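Local coordinates for uncharacterized protein BF1032 (Bacteroides fragilis, PDB 3NRH), which is of unknown function but folds as a predominantly alpha-helical DUF5063-family protein whose crystal assembly holds two copies of the chain, at residues A[45-50]-A[159-164]; A[69-74]-A[122-127]; A[74-79]-A[116-121]; A[89-94]-A[110-115]. All blocks are in the same frame, centred on the assembly; numbering follows the deposited sequence.

Interaction 1 of 4, residues A[45-50]-A[159-164]; sequences ILPLLY and NTMRAL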
# COMPACT_ATOMS: atom_id res chain seq x y z
N ILE A 45 -3.04 -7.37 2.96
CA ILE A 45 -2.59 -8.10 1.78
C ILE A 45 -2.28 -7.19 0.59
O ILE A 45 -1.26 -7.36 -0.07
CB ILE A 45 -3.64 -9.15 1.33
CG1 ILE A 45 -3.85 -10.20 2.43
CG2 ILE A 45 -3.17 -9.85 0.06
CD1 ILE A 45 -4.94 -11.20 2.13
N LEU A 46 -3.14 -6.22 0.32
CA LEU A 46 -2.92 -5.33 -0.82
C LEU A 46 -1.59 -4.58 -0.83
O LEU A 46 -0.90 -4.57 -1.85
CB LEU A 46 -4.07 -4.34 -0.97
CG LEU A 46 -5.44 -4.94 -1.32
CD1 LEU A 46 -6.45 -3.83 -1.48
CD2 LEU A 46 -5.34 -5.75 -2.60
N PRO A 47 -1.20 -3.95 0.29
CA PRO A 47 0.08 -3.24 0.25
C PRO A 47 1.27 -4.18 0.03
O PRO A 47 2.26 -3.81 -0.60
CB PRO A 47 0.13 -2.51 1.59
CG PRO A 47 -0.72 -3.36 2.49
CD PRO A 47 -1.88 -3.76 1.59
N LEU A 48 1.17 -5.39 0.56
CA LEU A 48 2.25 -6.36 0.39
C LEU A 48 2.29 -6.82 -1.06
O LEU A 48 3.37 -7.02 -1.63
CB LEU A 48 2.05 -7.56 1.32
CG LEU A 48 3.17 -8.61 1.28
CD1 LEU A 48 4.52 -7.96 1.59
CD2 LEU A 48 2.86 -9.70 2.28
N LEU A 49 1.12 -7.00 -1.66
CA LEU A 49 1.04 -7.43 -3.05
C LEU A 49 1.63 -6.35 -3.96
O LEU A 49 2.37 -6.65 -4.90
CB LEU A 49 -0.42 -7.71 -3.44
CG LEU A 49 -0.73 -8.19 -4.86
CD1 LEU A 49 -0.04 -9.53 -5.12
CD2 LEU A 49 -2.24 -8.33 -5.03
N TYR A 50 1.32 -5.09 -3.66
CA TYR A 50 1.84 -3.98 -4.45
C TYR A 50 3.37 -3.93 -4.34
O TYR A 50 4.08 -3.79 -5.34
CB TYR A 50 1.25 -2.65 -3.96
CG TYR A 50 1.63 -1.48 -4.84
CD1 TYR A 50 0.84 -1.12 -5.92
CD2 TYR A 50 2.82 -0.79 -4.63
CE1 TYR A 50 1.22 -0.09 -6.79
CE2 TYR A 50 3.22 0.23 -5.49
CZ TYR A 50 2.42 0.58 -6.56
OH TYR A 50 2.84 1.56 -7.43
N ASN A 159 -6.27 2.31 -5.79
CA ASN A 159 -7.59 2.94 -5.69
C ASN A 159 -8.44 2.17 -4.68
O ASN A 159 -9.14 2.76 -3.87
CB ASN A 159 -8.32 2.94 -7.04
CG ASN A 159 -7.69 3.88 -8.05
OD1 ASN A 159 -6.94 4.79 -7.70
ND2 ASN A 159 -8.01 3.67 -9.33
N THR A 160 -8.36 0.85 -4.74
CA THR A 160 -9.12 -0.01 -3.84
C THR A 160 -8.63 0.15 -2.40
O THR A 160 -9.43 0.13 -1.46
CB THR A 160 -9.01 -1.49 -4.25
OG1 THR A 160 -9.49 -1.64 -5.59
CG2 THR A 160 -9.85 -2.36 -3.32
N MSE A 161 -7.33 0.30 -2.23
CA MSE A 161 -6.76 0.48 -0.90
C MSE A 161 -7.31 1.75 -0.28
O MSE A 161 -7.63 1.78 0.91
CB MSE A 161 -5.24 0.60 -0.98
CG MSE A 161 -4.51 -0.70 -0.78
SE MSE A 161 -2.61 -0.36 -0.67
CE MSE A 161 -2.52 0.22 1.15
N ARG A 162 -7.41 2.80 -1.08
CA ARG A 162 -7.92 4.08 -0.60
C ARG A 162 -9.38 3.91 -0.19
O ARG A 162 -9.80 4.37 0.87
CB ARG A 162 -7.84 5.15 -1.69
CG ARG A 162 -8.15 6.56 -1.17
CD ARG A 162 -8.80 7.47 -2.21
NE ARG A 162 -8.09 7.48 -3.49
CZ ARG A 162 -8.38 6.67 -4.51
NH1 ARG A 162 -9.37 5.78 -4.40
NH2 ARG A 162 -7.69 6.75 -5.64
N ALA A 163 -10.15 3.26 -1.05
CA ALA A 163 -11.56 3.03 -0.78
C ALA A 163 -11.74 2.23 0.51
O ALA A 163 -12.49 2.63 1.40
CB ALA A 163 -12.21 2.30 -1.94
N LEU A 164 -11.03 1.10 0.61
CA LEU A 164 -11.11 0.25 1.80
C LEU A 164 -10.61 0.95 3.05
O LEU A 164 -11.13 0.71 4.14
CB LEU A 164 -10.31 -1.04 1.57
CG LEU A 164 -10.94 -2.03 0.58
CD1 LEU A 164 -9.98 -3.17 0.30
CD2 LEU A 164 -12.24 -2.56 1.15
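Leu-46 and Met-161, modelled as selenomethionine, carry this near-antiparallel helix-helix contact in the interior of the helical bundle. The axes of segments 45-50 and 159-164 stand 10.4 Å apart, their directions 159° from each other, a separation that side chains rather than backbones must bridge. The two long chains slide past one another in opposite senses, and CG of Met-161 lies 3.7 Å from CB of Leu-46 and equally near its CD1. Leu-46 is the main bump from its side: with CG anti to the carbonyl carbon (chi1 -66°), its CD1 branch reaches the hollow bordered by Met-161 CG, the methyl CG2 of Thr-160 at 4.1 Å and CD1 of Leu-164 at 4.0 Å. Leu-164 crosses it nearly at a right angle, so those two leucines meet only through a methyl each. OG1 of Thr-160 is turned to its own helix, bonded to the carbonyl of Lys-156, which keeps the methyl for the apolar side. Around the contact, Phe-23 of helix 11-28 packs on Leu-46 and Ile-112 on both Thr-160 and Leu-164, while Tyr-50 of the second subunit packs on Met-161. The kink of helix 35-54 comes at Pro-47, whose ring takes the other end of the selenomethionine: bent at chi3 (80°), that chain swings its terminal methyl CE to 3.8 Å from Pro-47 CB.

Interaction 2 of 4, residues A[69-74]-A[122-127]; sequences TYVTEE and DIKDFI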
# COMPACT_ATOMS: atom_id res chain seq x y z
N THR A 69 -5.24 -19.98 -19.53
CA THR A 69 -5.97 -18.97 -18.78
C THR A 69 -6.86 -19.70 -17.78
O THR A 69 -7.26 -20.84 -18.02
CB THR A 69 -6.85 -18.11 -19.71
OG1 THR A 69 -6.01 -17.37 -20.61
CG2 THR A 69 -7.69 -17.13 -18.91
N TYR A 70 -7.14 -19.06 -16.65
CA TYR A 70 -7.98 -19.69 -15.65
C TYR A 70 -9.33 -19.00 -15.52
O TYR A 70 -10.38 -19.64 -15.59
CB TYR A 70 -7.31 -19.66 -14.27
CG TYR A 70 -8.19 -20.23 -13.17
CD1 TYR A 70 -8.14 -21.58 -12.84
CD2 TYR A 70 -9.10 -19.42 -12.50
CE1 TYR A 70 -8.98 -22.12 -11.86
CE2 TYR A 70 -9.95 -19.94 -11.52
CZ TYR A 70 -9.88 -21.29 -11.20
OH TYR A 70 -10.70 -21.79 -10.21
N VAL A 71 -9.29 -17.68 -15.34
CA VAL A 71 -10.51 -16.90 -15.14
C VAL A 71 -11.46 -16.83 -16.32
O VAL A 71 -11.12 -16.31 -17.39
CB VAL A 71 -10.16 -15.47 -14.68
CG1 VAL A 71 -11.44 -14.67 -14.43
CG2 VAL A 71 -9.32 -15.52 -13.41
N THR A 72 -12.66 -17.35 -16.11
CA THR A 72 -13.72 -17.34 -17.11
C THR A 72 -14.73 -16.29 -16.67
O THR A 72 -14.63 -15.76 -15.56
CB THR A 72 -14.43 -18.71 -17.18
OG1 THR A 72 -15.06 -18.98 -15.93
CG2 THR A 72 -13.43 -19.81 -17.49
N GLU A 73 -15.70 -15.99 -17.52
CA GLU A 73 -16.72 -15.00 -17.16
C GLU A 73 -17.47 -15.43 -15.90
O GLU A 73 -17.79 -14.60 -15.04
CB GLU A 73 -17.71 -14.81 -18.31
CG GLU A 73 -18.75 -13.73 -18.07
CD GLU A 73 -18.13 -12.37 -17.77
OE1 GLU A 73 -17.27 -11.92 -18.55
OE2 GLU A 73 -18.51 -11.76 -16.75
N GLU A 74 -17.75 -16.72 -15.79
CA GLU A 74 -18.47 -17.25 -14.64
C GLU A 74 -17.67 -17.10 -13.35
O GLU A 74 -18.21 -16.71 -12.31
CB GLU A 74 -18.81 -18.73 -14.87
CG GLU A 74 -19.70 -19.35 -13.81
CD GLU A 74 -21.06 -18.66 -13.69
OE1 GLU A 74 -21.60 -18.23 -14.73
OE2 GLU A 74 -21.59 -18.57 -12.56
N ASP A 122 -5.99 -10.88 -13.23
CA ASP A 122 -4.58 -10.91 -13.61
C ASP A 122 -3.73 -11.77 -12.69
O ASP A 122 -2.89 -12.54 -13.17
CB ASP A 122 -4.01 -9.49 -13.66
CG ASP A 122 -3.96 -8.93 -15.07
OD1 ASP A 122 -3.32 -9.56 -15.95
OD2 ASP A 122 -4.56 -7.87 -15.31
N ILE A 123 -3.94 -11.66 -11.39
CA ILE A 123 -3.14 -12.44 -10.44
C ILE A 123 -3.42 -13.95 -10.53
O ILE A 123 -2.49 -14.76 -10.57
CB ILE A 123 -3.37 -11.97 -8.99
CG1 ILE A 123 -3.14 -10.46 -8.90
CG2 ILE A 123 -2.41 -12.70 -8.04
CD1 ILE A 123 -1.75 -10.02 -9.32
N LYS A 124 -4.70 -14.32 -10.56
CA LYS A 124 -5.09 -15.73 -10.62
C LYS A 124 -4.60 -16.42 -11.90
O LYS A 124 -4.13 -17.56 -11.86
CB LYS A 124 -6.61 -15.86 -10.53
CG LYS A 124 -7.13 -17.30 -10.54
CD LYS A 124 -6.67 -18.09 -9.33
CE LYS A 124 -7.28 -19.49 -9.31
NZ LYS A 124 -6.93 -20.24 -8.06
N ASP A 125 -4.70 -15.73 -13.03
CA ASP A 125 -4.25 -16.32 -14.29
C ASP A 125 -2.76 -16.62 -14.22
O ASP A 125 -2.29 -17.66 -14.71
CB ASP A 125 -4.53 -15.38 -15.47
CG ASP A 125 -5.98 -15.42 -15.92
OD1 ASP A 125 -6.73 -16.31 -15.47
OD2 ASP A 125 -6.37 -14.56 -16.75
N PHE A 126 -2.02 -15.71 -13.59
CA PHE A 126 -0.58 -15.88 -13.44
C PHE A 126 -0.19 -17.06 -12.54
O PHE A 126 0.58 -17.93 -12.97
CB PHE A 126 0.03 -14.59 -12.87
CG PHE A 126 1.41 -14.78 -12.32
CD1 PHE A 126 2.45 -15.19 -13.15
CD2 PHE A 126 1.67 -14.60 -10.96
CE1 PHE A 126 3.73 -15.42 -12.63
CE2 PHE A 126 2.94 -14.82 -10.44
CZ PHE A 126 3.97 -15.23 -11.27
N ILE A 127 -0.69 -17.11 -11.31
CA ILE A 127 -0.31 -18.19 -10.41
C ILE A 127 -0.78 -19.57 -10.84
O ILE A 127 -0.12 -20.57 -10.53
CB ILE A 127 -0.75 -17.93 -8.96
CG1 ILE A 127 -2.28 -17.82 -8.87
CG2 ILE A 127 -0.06 -16.67 -8.43
CD1 ILE A 127 -2.79 -17.69 -7.45
O HOH W 1 -8.87 -14.53 -17.69
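OD1 of Asp-125 is gripped by two consecutive backbone amides, those of Tyr-70 and Val-71. The Val-71 N-H meets it at 2.9 Å, almost straight (176°) and nearly in line with the C-O bond; the Tyr-70 N-H, at 3.0 Å, comes from well above the carboxylate plane and is more bent. The second oxygen is used too: a water donates to Asp-125 OD2 at 2.7 Å and also to the carbonyl O of Val-71, while the methyl CG2 of Thr-69 closes in on the same carboxylate. Held through both oxygens, the group has little freedom to rotate, and its negative charge probably suits the two N-H donors. One residue earlier on the helix, Lys-124 lies over a face of the Tyr-70 ring. With CG anti to the backbone N (chi1 -178°), CG lies near CD2 of the ring, and a bend at chi2 (65°) turns the chain so that CE sits over the face, 3.6 Å from the centroid, in a CH-pi contact. NZ continues over the same face, 4.7 Å from the centroid, as a cation-pi partner, though its salt bridge is with Glu-28 of helix 11-28. The contact thus ties the loop leading into helix 73-87, where Thr-72 is the N-cap and its OG1 takes the N-H of Ile-75, onto helix 112-131, with Val-71 tucked against Tyr-76 of the first helix and Tyr-120 of the second.

Interaction 3 of 4, residues A[74-79]-A[116-121]; sequences EIYEVL and LADIYQ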
# COMPACT_ATOMS: atom_id res chain seq x y z
N GLU A 74 -17.75 -16.72 -15.79
CA GLU A 74 -18.47 -17.25 -14.64
C GLU A 74 -17.67 -17.10 -13.35
O GLU A 74 -18.21 -16.71 -12.31
CB GLU A 74 -18.81 -18.73 -14.87
CG GLU A 74 -19.70 -19.35 -13.81
CD GLU A 74 -21.06 -18.66 -13.69
OE1 GLU A 74 -21.60 -18.23 -14.73
OE2 GLU A 74 -21.59 -18.57 -12.56
N ILE A 75 -16.38 -17.44 -13.42
CA ILE A 75 -15.50 -17.33 -12.26
C ILE A 75 -15.47 -15.86 -11.82
O ILE A 75 -15.61 -15.56 -10.63
CB ILE A 75 -14.05 -17.76 -12.63
CG1 ILE A 75 -13.98 -19.28 -12.81
CG2 ILE A 75 -13.06 -17.30 -11.56
CD1 ILE A 75 -14.31 -20.06 -11.55
N TYR A 76 -15.30 -14.97 -12.78
CA TYR A 76 -15.23 -13.53 -12.51
C TYR A 76 -16.52 -12.99 -11.90
O TYR A 76 -16.49 -12.28 -10.90
CB TYR A 76 -14.92 -12.76 -13.80
CG TYR A 76 -14.89 -11.25 -13.63
CD1 TYR A 76 -13.72 -10.59 -13.27
CD2 TYR A 76 -16.05 -10.49 -13.80
CE1 TYR A 76 -13.69 -9.21 -13.08
CE2 TYR A 76 -16.03 -9.11 -13.61
CZ TYR A 76 -14.85 -8.48 -13.26
OH TYR A 76 -14.83 -7.12 -13.08
N GLU A 77 -17.65 -13.32 -12.51
CA GLU A 77 -18.94 -12.84 -12.03
C GLU A 77 -19.32 -13.35 -10.65
O GLU A 77 -19.83 -12.60 -9.81
CB GLU A 77 -20.05 -13.20 -13.03
CG GLU A 77 -20.06 -12.30 -14.24
CD GLU A 77 -20.34 -10.85 -13.88
OE1 GLU A 77 -21.41 -10.58 -13.31
OE2 GLU A 77 -19.49 -9.99 -14.17
N VAL A 78 -19.08 -14.63 -10.40
CA VAL A 78 -19.40 -15.21 -9.11
C VAL A 78 -18.59 -14.53 -8.01
O VAL A 78 -19.11 -14.21 -6.94
CB VAL A 78 -19.14 -16.73 -9.09
CG1 VAL A 78 -19.37 -17.28 -7.70
CG2 VAL A 78 -20.07 -17.43 -10.09
N LEU A 79 -17.30 -14.30 -8.28
CA LEU A 79 -16.44 -13.65 -7.30
C LEU A 79 -16.88 -12.22 -7.05
O LEU A 79 -16.99 -11.78 -5.90
CB LEU A 79 -14.98 -13.64 -7.77
CG LEU A 79 -14.02 -12.84 -6.87
CD1 LEU A 79 -13.96 -13.47 -5.49
CD2 LEU A 79 -12.64 -12.82 -7.50
N LEU A 116 -11.43 -5.44 -7.16
CA LEU A 116 -10.81 -6.65 -6.65
C LEU A 116 -10.91 -7.81 -7.63
O LEU A 116 -9.94 -8.54 -7.83
CB LEU A 116 -11.42 -7.04 -5.30
CG LEU A 116 -11.14 -6.06 -4.16
CD1 LEU A 116 -11.89 -6.48 -2.90
CD2 LEU A 116 -9.64 -6.00 -3.90
N ALA A 117 -12.08 -7.98 -8.25
CA ALA A 117 -12.26 -9.05 -9.22
C ALA A 117 -11.34 -8.83 -10.42
O ALA A 117 -10.78 -9.78 -10.97
CB ALA A 117 -13.72 -9.13 -9.66
N ASP A 118 -11.17 -7.57 -10.83
CA ASP A 118 -10.29 -7.25 -11.95
C ASP A 118 -8.84 -7.60 -11.63
O ASP A 118 -8.14 -8.19 -12.45
CB ASP A 118 -10.37 -5.76 -12.32
CG ASP A 118 -11.64 -5.41 -13.06
OD1 ASP A 118 -12.38 -6.34 -13.48
OD2 ASP A 118 -11.90 -4.20 -13.25
N ILE A 119 -8.38 -7.23 -10.43
CA ILE A 119 -7.01 -7.52 -10.02
C ILE A 119 -6.85 -9.04 -9.96
O ILE A 119 -5.85 -9.60 -10.44
CB ILE A 119 -6.71 -6.90 -8.63
CG1 ILE A 119 -6.82 -5.38 -8.72
CG2 ILE A 119 -5.32 -7.32 -8.15
CD1 ILE A 119 -6.76 -4.69 -7.37
N TYR A 120 -7.85 -9.71 -9.40
CA TYR A 120 -7.86 -11.16 -9.28
C TYR A 120 -7.68 -11.83 -10.64
O TYR A 120 -6.95 -12.82 -10.77
CB TYR A 120 -9.19 -11.61 -8.65
CG TYR A 120 -9.38 -13.11 -8.56
CD1 TYR A 120 -8.90 -13.84 -7.48
CD2 TYR A 120 -10.07 -13.80 -9.57
CE1 TYR A 120 -9.10 -15.23 -7.39
CE2 TYR A 120 -10.27 -15.18 -9.49
CZ TYR A 120 -9.78 -15.89 -8.40
OH TYR A 120 -9.97 -17.25 -8.35
N GLN A 121 -8.33 -11.30 -11.67
CA GLN A 121 -8.20 -11.89 -13.00
C GLN A 121 -6.74 -11.96 -13.42
O GLN A 121 -6.28 -12.99 -13.91
CB GLN A 121 -8.99 -11.09 -14.03
CG GLN A 121 -9.11 -11.78 -15.38
CD GLN A 121 -9.95 -10.99 -16.37
OE1 GLN A 121 -11.01 -10.47 -16.02
NE2 GLN A 121 -9.47 -10.89 -17.61
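Two tyrosine rings, one from each helix, meet the opposite segment in different ways. The Tyr-120 ring takes CD2 of Leu-79 over one face, 3.6 Å from the centroid and displaced toward the CG-CD2 side of the rim, a CH-pi contact; CG2 of Ile-75 touches the same ring at its edge, near CE2. The Tyr-76 ring offers its edge to OD1 of Asp-118, and Ala-117 CB approaches it obliquely, 3.4 Å from CE1. Ring and carboxylate are turned only 19° apart, whereas the Gln-121 amide stands almost perpendicular to the ring, with OE1 3.9 Å from CD1. With CG opposite the backbone N (chi1 178°), Tyr-76 extends along the flank of the interface and reaches Asp-118, whose own CB points away from helix 74-79. This is antiparallel helix packing within the bundle, the axes of segments 74-79 and 116-121 being 9.7 Å apart at an angle of 147°; the small Ala-117, nearest Tyr-76 by CA, probably helps the backbones come this close. Leu-27 of helix 11-28 packs on both Leu-79 and Tyr-120, and Tyr-120 OH is bonded to Glu-28. Chemically the contact has an apolar inner side and one polar link at its margin: Tyr-76 OH donates to Asp-118 OD1 at 2.6 Å, from above the carboxylate plane, a short bond consistent with a charged acceptor.

Interaction 4 of 4, residues A[89-94]-A[110-115]; sequences EKDDYL and KNISED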
# COMPACT_ATOMS: atom_id res chain seq x y z
N GLU A 89 -23.54 -1.88 1.09
CA GLU A 89 -23.49 -0.45 0.77
C GLU A 89 -22.08 0.16 0.75
O GLU A 89 -21.88 1.25 0.22
CB GLU A 89 -24.41 0.35 1.74
CG GLU A 89 -24.96 -0.43 2.94
CD GLU A 89 -23.99 -0.53 4.12
OE1 GLU A 89 -23.40 0.51 4.51
OE2 GLU A 89 -23.83 -1.65 4.65
N LYS A 90 -21.11 -0.56 1.33
CA LYS A 90 -19.69 -0.14 1.38
C LYS A 90 -18.95 -0.35 0.07
O LYS A 90 -17.83 0.13 -0.12
CB LYS A 90 -18.93 -0.98 2.42
CG LYS A 90 -18.39 -0.22 3.58
CD LYS A 90 -19.53 0.15 4.50
CE LYS A 90 -19.77 1.65 4.66
NZ LYS A 90 -20.37 1.80 6.01
N ASP A 91 -19.56 -1.12 -0.81
CA ASP A 91 -18.92 -1.44 -2.07
C ASP A 91 -18.71 -0.25 -2.99
O ASP A 91 -17.70 -0.16 -3.70
CB ASP A 91 -19.72 -2.52 -2.79
CG ASP A 91 -18.92 -3.21 -3.84
OD1 ASP A 91 -17.71 -3.43 -3.59
OD2 ASP A 91 -19.49 -3.56 -4.89
N ASP A 92 -19.66 0.67 -2.97
CA ASP A 92 -19.59 1.84 -3.82
C ASP A 92 -18.81 3.00 -3.23
O ASP A 92 -18.89 3.28 -2.03
CB ASP A 92 -21.01 2.31 -4.17
CG ASP A 92 -21.78 1.27 -4.97
OD1 ASP A 92 -22.05 0.18 -4.43
OD2 ASP A 92 -22.11 1.56 -6.14
N TYR A 93 -18.03 3.65 -4.08
CA TYR A 93 -17.26 4.81 -3.65
C TYR A 93 -17.07 5.75 -4.83
O TYR A 93 -17.00 5.32 -5.98
CB TYR A 93 -15.89 4.40 -3.09
CG TYR A 93 -14.91 3.84 -4.09
CD1 TYR A 93 -14.97 2.51 -4.50
CD2 TYR A 93 -13.88 4.63 -4.60
CE1 TYR A 93 -14.03 1.98 -5.38
CE2 TYR A 93 -12.93 4.11 -5.48
CZ TYR A 93 -13.01 2.78 -5.86
OH TYR A 93 -12.07 2.25 -6.70
N LEU A 94 -17.01 7.04 -4.53
CA LEU A 94 -16.83 8.04 -5.57
C LEU A 94 -15.35 8.40 -5.60
O LEU A 94 -14.81 8.94 -4.63
CB LEU A 94 -17.67 9.27 -5.26
N LYS A 110 -17.44 3.99 -8.58
CA LYS A 110 -16.72 2.73 -8.72
C LYS A 110 -17.16 1.76 -7.64
O LYS A 110 -17.81 2.14 -6.67
CB LYS A 110 -15.21 2.97 -8.59
CG LYS A 110 -14.56 3.64 -9.80
CD LYS A 110 -14.49 2.69 -10.98
CE LYS A 110 -13.72 3.29 -12.14
NZ LYS A 110 -13.61 2.34 -13.29
N ASN A 111 -16.81 0.49 -7.82
CA ASN A 111 -17.15 -0.54 -6.86
C ASN A 111 -15.90 -1.32 -6.48
O ASN A 111 -15.16 -1.78 -7.35
CB ASN A 111 -18.19 -1.50 -7.44
CG ASN A 111 -19.56 -0.87 -7.58
OD1 ASN A 111 -20.19 -0.52 -6.59
ND2 ASN A 111 -20.01 -0.70 -8.81
N ILE A 112 -15.66 -1.44 -5.18
CA ILE A 112 -14.50 -2.18 -4.70
C ILE A 112 -14.53 -3.61 -5.23
O ILE A 112 -13.52 -4.16 -5.66
CB ILE A 112 -14.48 -2.22 -3.15
CG1 ILE A 112 -14.34 -0.80 -2.60
CG2 ILE A 112 -13.34 -3.10 -2.67
CD1 ILE A 112 -14.50 -0.70 -1.08
N SER A 113 -15.71 -4.23 -5.22
CA SER A 113 -15.85 -5.60 -5.69
C SER A 113 -15.35 -5.78 -7.12
O SER A 113 -14.71 -6.79 -7.43
CB SER A 113 -17.31 -6.05 -5.58
OG SER A 113 -18.16 -5.21 -6.35
N GLU A 114 -15.63 -4.82 -8.00
CA GLU A 114 -15.20 -4.92 -9.38
C GLU A 114 -13.69 -4.75 -9.48
O GLU A 114 -13.03 -5.46 -10.24
CB GLU A 114 -15.90 -3.87 -10.25
CG GLU A 114 -15.75 -4.14 -11.73
CD GLU A 114 -16.50 -3.13 -12.59
OE1 GLU A 114 -17.66 -2.81 -12.25
OE2 GLU A 114 -15.93 -2.68 -13.60
N ASP A 115 -13.14 -3.81 -8.71
CA ASP A 115 -11.69 -3.58 -8.71
C ASP A 115 -10.97 -4.85 -8.27
O ASP A 115 -10.01 -5.29 -8.91
CB ASP A 115 -11.30 -2.46 -7.73
CG ASP A 115 -11.69 -1.08 -8.22
OD1 ASP A 115 -11.35 -0.74 -9.37
OD2 ASP A 115 -12.33 -0.34 -7.44
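Asp-91 and Tyr-93 pack a two-stranded antiparallel sheet (strands 92-94 and 109-111) against the start of helix 112-131. The tight part is the carboxylate of Asp-91, which takes Ser-113 by both backbone and side chain: OD1 accepts from Ser-113 N at 2.7 Å and OD2 from Ser-113 OG at 2.6 Å, each through its syn lone pair. Asp-91 O adds a bond from Ile-112 N at 2.8 Å. Together these bonds satisfy two amides of the helix's first turn, and the negative charge probably suits this N-terminal end. Beside them Tyr-93 and Lys-110 form a hydrogen-bonded pair, Tyr-93 N to Lys-110 O and Lys-110 N to Tyr-93 O, both 3.0 Å. The solvent side is looser. Asp-92 and Asn-111, a non-hydrogen-bonded pair, put their side chains on the sheet face opposite Tyr-93, where Asp-92 is exposed. On the Tyr-93 face, Lys-110 lays its CB over the ring, 3.8 Å from the centroid, and the rest of its chain leads away. Leu-164 and Leu-87 back Ile-112. Set between backbone N and carbonyl carbon (chi1 69°), the Tyr-93 ring runs toward the helix, and its OH donates to Asp-115 OD2 at 2.7 Å on the syn side, 32° out of the carboxylate plane.

Interaction 1 is the buried, wholly apolar contact, whereas interaction 2 lies on the surface, on the opposite side of the chain's centre, and depends on a carboxylate, a lysine and a water. Interactions 3 and 4 are partly buried and mix apolar packing with tyrosine-to-aspartate bonds. Helix 112-131 serves interactions 2, 3 and 4 in turn, from its second half back to its first turn; interactions 2 and 3 also share helix 73-87 and have centres about 8 Å apart. Thr-160 connects interaction 1 to interactions 3 and 4, its methyl packing on Leu-116 of the former and Ile-112 of the latter. Along the chain, interaction 4 nests inside 3, 3 inside 2, and 2 inside 1.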